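Prepilin-like protein (Thermus thermophilus, PDB 6QVF) is a type IV pilin-like protein associated with natural competence, and probably acts in DNA uptake as a DNA receptor at the pilus tip. Local coordinates at residues E115-T123 against T133-Y141. Residues are numbered along the deposited sequence; the frame is centred on the assembly and turned at random.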
ATOM      1  N   GLU B 115      13.798   8.108   4.026  1.00 21.23           N
ATOM      2  CA  GLU B 115      13.923   9.495   4.327  1.00 22.94           C
ATOM      3  C   GLU B 115      12.778  10.304   3.718  1.00 19.74           C
ATOM      4  O   GLU B 115      12.585  10.285   2.470  1.00 21.48           O
ATOM      5  CB  GLU B 115      15.220   9.965   3.685  1.00 29.74           C
ATOM      6  CG  GLU B 115      15.936  11.032   4.425  1.00 31.38           C
ATOM      7  CD  GLU B 115      17.339  11.243   3.865  1.00 32.32           C
ATOM      8  OE1 GLU B 115      17.452  11.857   2.809  1.00 37.96           O
ATOM      9  OE2 GLU B 115      18.298  10.761   4.457  1.00 29.69           O
ATOM     10  N   GLY B 116      12.033  11.026   4.568  1.00 19.84           N
ATOM     11  CA  GLY B 116      10.925  11.871   4.134  1.00 20.05           C
ATOM     12  C   GLY B 116       9.736  11.118   3.538  1.00 17.81           C
ATOM     13  O   GLY B 116       8.999  11.667   2.681  1.00 17.68           O
ATOM     14  N   VAL B 117       9.530   9.883   4.002  1.00 15.18           N
ATOM     15  CA  VAL B 117       8.409   9.072   3.589  1.00 16.00           C
ATOM     16  C   VAL B 117       7.587   8.664   4.814  1.00 14.59           C
ATOM     17  O   VAL B 117       8.113   8.138   5.829  1.00 14.75           O
ATOM     18  CB  VAL B 117       8.875   7.830   2.805  1.00 16.14           C
ATOM     19  CG1 VAL B 117       7.682   6.963   2.398  1.00 16.62           C
ATOM     20  CG2 VAL B 117       9.741   8.204   1.629  1.00 17.79           C
ATOM     21  N   VAL B 118       6.248   8.823   4.682  1.00 13.71           N
ATOM     22  CA  VAL B 118       5.318   8.311   5.645  1.00 13.84           C
ATOM     23  C   VAL B 118       4.365   7.352   4.939  1.00 15.62           C
ATOM     24  O   VAL B 118       3.896   7.668   3.864  1.00 16.17           O
ATOM     25  CB  VAL B 118       4.535   9.438   6.341  1.00 14.62           C
ATOM     26  CG1 VAL B 118       3.337   8.907   7.097  1.00 14.74           C
ATOM     27  CG2 VAL B 118       5.448  10.267   7.242  1.00 16.16           C
ATOM     28  N   THR B 119       4.121   6.184   5.536  1.00 13.57           N
ATOM     29  CA  THR B 119       3.095   5.262   5.062  1.00 14.68           C
ATOM     30  C   THR B 119       1.876   5.283   5.987  1.00 13.83           C
ATOM     31  O   THR B 119       1.964   5.431   7.243  1.00 14.36           O
ATOM     32  CB  THR B 119       3.639   3.848   4.872  1.00 16.12           C
ATOM     33  OG1 THR B 119       4.056   3.401   6.154  1.00 16.48           O
ATOM     34  CG2 THR B 119       4.798   3.786   3.903  1.00 17.57           C
ATOM     35  N   VAL B 120       0.713   5.098   5.344  1.00 13.68           N
ATOM     36  CA  VAL B 120      -0.547   4.952   6.015  1.00 14.47           C
ATOM     37  C   VAL B 120      -1.150   3.633   5.507  1.00 15.44           C
ATOM     38  O   VAL B 120      -1.297   3.430   4.294  1.00 13.64           O
ATOM     39  CB  VAL B 120      -1.505   6.134   5.768  1.00 14.21           C
ATOM     40  CG1 VAL B 120      -2.781   6.004   6.600  1.00 16.71           C
ATOM     41  CG2 VAL B 120      -0.805   7.474   5.976  1.00 16.91           C
ATOM     42  N   VAL B 121      -1.401   2.711   6.427  1.00 13.02           N
ATOM     43  CA  VAL B 121      -1.890   1.381   6.094  1.00 14.73           C
ATOM     44  C   VAL B 121      -3.118   1.074   6.916  1.00 14.82           C
ATOM     45  O   VAL B 121      -3.087   1.249   8.127  1.00 14.79           O
ATOM     46  CB  VAL B 121      -0.782   0.337   6.264  1.00 16.79           C
ATOM     47  CG1 VAL B 121      -1.252  -1.048   5.882  1.00 20.11           C
ATOM     48  CG2 VAL B 121       0.411   0.740   5.436  1.00 20.02           C
ATOM     49  N   VAL B 122      -4.141   0.510   6.259  1.00 15.23           N
ATOM     50  CA  VAL B 122      -5.370   0.151   6.920  1.00 15.42           C
ATOM     51  C   VAL B 122      -5.786  -1.261   6.530  1.00 15.56           C
ATOM     52  O   VAL B 122      -5.563  -1.695   5.410  1.00 15.20           O
ATOM     53  CB  VAL B 122      -6.495   1.154   6.614  1.00 14.28           C
ATOM     54  CG1 VAL B 122      -6.063   2.569   6.979  1.00 15.87           C
ATOM     55  CG2 VAL B 122      -6.970   1.063   5.181  1.00 15.71           C
ATOM     56  N   THR B 123      -6.435  -1.921   7.480  1.00 14.79           N
ATOM     57  CA  THR B 123      -7.043  -3.218   7.205  1.00 15.25           C
ATOM     58  C   THR B 123      -8.450  -3.252   7.797  1.00 16.36           C
ATOM     59  O   THR B 123      -8.606  -3.165   9.042  1.00 17.74           O
ATOM     60  CB  THR B 123      -6.205  -4.366   7.761  1.00 17.34           C
ATOM     61  OG1 THR B 123      -4.916  -4.443   7.159  1.00 19.02           O
ATOM     62  CG2 THR B 123      -6.880  -5.716   7.563  1.00 17.45           C
ATOM     63  N   THR B 133      -7.094  -4.651   2.709  1.00 14.38           N
ATOM     64  CA  THR B 133      -5.898  -3.903   3.173  1.00 14.87           C
ATOM     65  C   THR B 133      -5.452  -2.928   2.097  1.00 14.16           C
ATOM     66  O   THR B 133      -5.124  -3.342   0.959  1.00 14.34           O
ATOM     67  CB  THR B 133      -4.722  -4.835   3.488  1.00 17.04           C
ATOM     68  OG1 THR B 133      -5.076  -5.655   4.605  1.00 18.10           O
ATOM     69  CG2 THR B 133      -3.438  -4.094   3.812  1.00 16.08           C
ATOM     70  N   LEU B 134      -5.403  -1.641   2.468  1.00 15.34           N
ATOM     71  CA  LEU B 134      -5.022  -0.556   1.590  1.00 14.20           C
ATOM     72  C   LEU B 134      -3.894   0.255   2.230  1.00 15.32           C
ATOM     73  O   LEU B 134      -3.817   0.394   3.426  1.00 15.93           O
ATOM     74  CB  LEU B 134      -6.193   0.382   1.323  1.00 13.38           C
ATOM     75  CG  LEU B 134      -7.448  -0.265   0.755  1.00 15.26           C
ATOM     76  CD1 LEU B 134      -8.558   0.754   0.678  1.00 16.05           C
ATOM     77  CD2 LEU B 134      -7.202  -0.876  -0.607  1.00 16.41           C
ATOM     78  N   GLY B 135      -3.065   0.823   1.378  1.00 13.89           N
ATOM     79  CA  GLY B 135      -1.975   1.680   1.780  1.00 13.58           C
ATOM     80  C   GLY B 135      -1.897   2.935   0.940  1.00 13.71           C
ATOM     81  O   GLY B 135      -2.319   2.981  -0.204  1.00 13.21           O
ATOM     82  N   ARG B 136      -1.339   3.972   1.549  1.00 12.88           N
ATOM     83  CA  ARG B 136      -0.949   5.146   0.829  1.00 14.06           C
ATOM     84  C   ARG B 136       0.459   5.533   1.273  1.00 13.75           C
ATOM     85  O   ARG B 136       0.771   5.499   2.457  1.00 13.96           O
ATOM     86  CB  ARG B 136      -1.941   6.301   1.045  1.00 14.09           C
ATOM     87  CG  ARG B 136      -1.550   7.566   0.305  1.00 14.19           C
ATOM     88  CD  ARG B 136      -2.639   8.632   0.208  1.00 15.41           C
ATOM     89  NE  ARG B 136      -2.135   9.812  -0.490  1.00 15.96           N
ATOM     90  CZ  ARG B 136      -2.720  10.985  -0.481  1.00 19.02           C
ATOM     91  NH1 ARG B 136      -3.902  11.098   0.127  1.00 19.17           N
ATOM     92  NH2 ARG B 136      -2.070  12.034  -0.999  1.00 19.88           N
ATOM     93  N   ARG B 137       1.270   5.899   0.294  1.00 12.89           N
ATOM     94  CA  ARG B 137       2.654   6.360   0.503  1.00 13.76           C
ATOM     95  C   ARG B 137       2.702   7.866   0.268  1.00 13.53           C
ATOM     96  O   ARG B 137       2.414   8.311  -0.835  1.00 14.74           O
ATOM     97  CB  ARG B 137       3.597   5.666  -0.475  1.00 14.29           C
ATOM     98  CG  ARG B 137       5.063   5.995  -0.287  1.00 15.01           C
ATOM     99  CD  ARG B 137       5.947   5.194  -1.211  1.00 16.20           C
ATOM    100  NE  ARG B 137       7.398   5.378  -0.984  1.00 17.24           N
ATOM    101  CZ  ARG B 137       8.155   6.236  -1.645  1.00 19.65           C
ATOM    102  NH1 ARG B 137       7.616   7.010  -2.572  1.00 21.02           N
ATOM    103  NH2 ARG B 137       9.464   6.251  -1.403  1.00 23.47           N
ATOM    104  N   VAL B 138       3.096   8.601   1.300  1.00 13.93           N
ATOM    105  CA  VAL B 138       3.143  10.048   1.269  1.00 13.05           C
ATOM    106  C   VAL B 138       4.598  10.470   1.455  1.00 14.98           C
ATOM    107  O   VAL B 138       5.239  10.016   2.400  1.00 16.32           O
ATOM    108  CB  VAL B 138       2.250  10.651   2.374  1.00 14.55           C
ATOM    109  CG1 VAL B 138       2.245  12.151   2.282  1.00 17.80           C
ATOM    110  CG2 VAL B 138       0.804  10.140   2.319  1.00 18.34           C
ATOM    111  N   THR B 139       5.086  11.380   0.629  1.00 15.72           N
ATOM    112  CA  THR B 139       6.408  11.917   0.804  1.00 16.54           C
ATOM    113  C   THR B 139       6.330  13.380   1.188  1.00 17.26           C
ATOM    114  O   THR B 139       5.306  14.062   1.061  1.00 15.61           O
ATOM    115  CB  THR B 139       7.323  11.747  -0.407  1.00 18.53           C
ATOM    116  OG1 THR B 139       7.002  12.748  -1.378  1.00 19.82           O
ATOM    117  CG2 THR B 139       7.206  10.374  -1.033  1.00 19.10           C
ATOM    118  N   CYS B 140       7.465  13.868   1.676  1.00 16.26           N
ATOM    119  CA  CYS B 140       7.580  15.240   2.079  1.00 17.18           C
ATOM    120  C   CYS B 140       7.344  16.180   0.906  1.00 15.61           C
ATOM    121  O   CYS B 140       7.004  17.322   1.123  1.00 18.33           O
ATOM    122  CB  CYS B 140       8.925  15.498   2.763  1.00 17.98           C
ATOM    123  SG  CYS B 140      10.350  15.011   1.756  1.00 22.21           S
ATOM    124  N   TYR B 141       7.504  15.702  -0.321  1.00 16.29           N
ATOM    125  CA  TYR B 141       7.301  16.477  -1.495  1.00 17.44           C
ATOM    126  C   TYR B 141       5.820  16.689  -1.801  1.00 18.56           C
ATOM    127  O   TYR B 141       5.475  17.505  -2.678  1.00 20.39           O
ATOM    128  CB  TYR B 141       8.005  15.855  -2.698  1.00 19.33           C
ATOM    129  CG  TYR B 141       9.509  15.845  -2.556  1.00 24.83           C
ATOM    130  CD1 TYR B 141      10.214  17.011  -2.739  1.00 29.14           C
ATOM    131  CD2 TYR B 141      10.202  14.728  -2.115  1.00 29.45           C
ATOM    132  CE1 TYR B 141      11.586  17.053  -2.599  1.00 39.38           C
ATOM    133  CE2 TYR B 141      11.582  14.756  -1.950  1.00 32.89           C
ATOM    134  CZ  TYR B 141      12.275  15.929  -2.188  1.00 37.54           C
ATOM    135  OH  TYR B 141      13.636  15.988  -2.039  1.00 51.78           O
TER
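Thr133 faces Thr123 across a non-hydrogen-bonded pair of two antiparallel strands, and their hydroxyls are hydrogen-bonded, Thr123 OG1 to Thr133 OG1 at 2.8 Å. Each OG1 lies anti to its own carbonyl carbon (chi1 -65° and -63°), which turns the two hydroxyls to each other; threonine's beta branch suits an extended strand, and its hydroxyl adds a link these two backbones do not make to each other. On the same sheet face, Arg137 runs out extended and slants over Val117: Val117 CG1 touches Arg137 NE at 3.7 Å, and Val117 CG2 reaches Arg137 NH2 at 3.6 Å. With an alanine in place of Val117, both methyls would be gone and the guanidinium would probably be freer to turn. Val138 lies on the other face against Leu30 of helix 2-30, a buried, apolar position suiting a branched aliphatic residue. Its backbone exchanges two hydrogen bonds with Val118. Beyond it, Cys140, disulfide-linked to Cys155, donates its N-H to Gly116 O; Gly116 has a positive phi, and a beta carbon there would clash with Cys140 SG. Residues 133-137 also pair antiparallel with a strand of the second subunit, continuing the sheet. This is the beta hairpin of a type IV pilin, an antiparallel sheet packed against the long N-terminal helix.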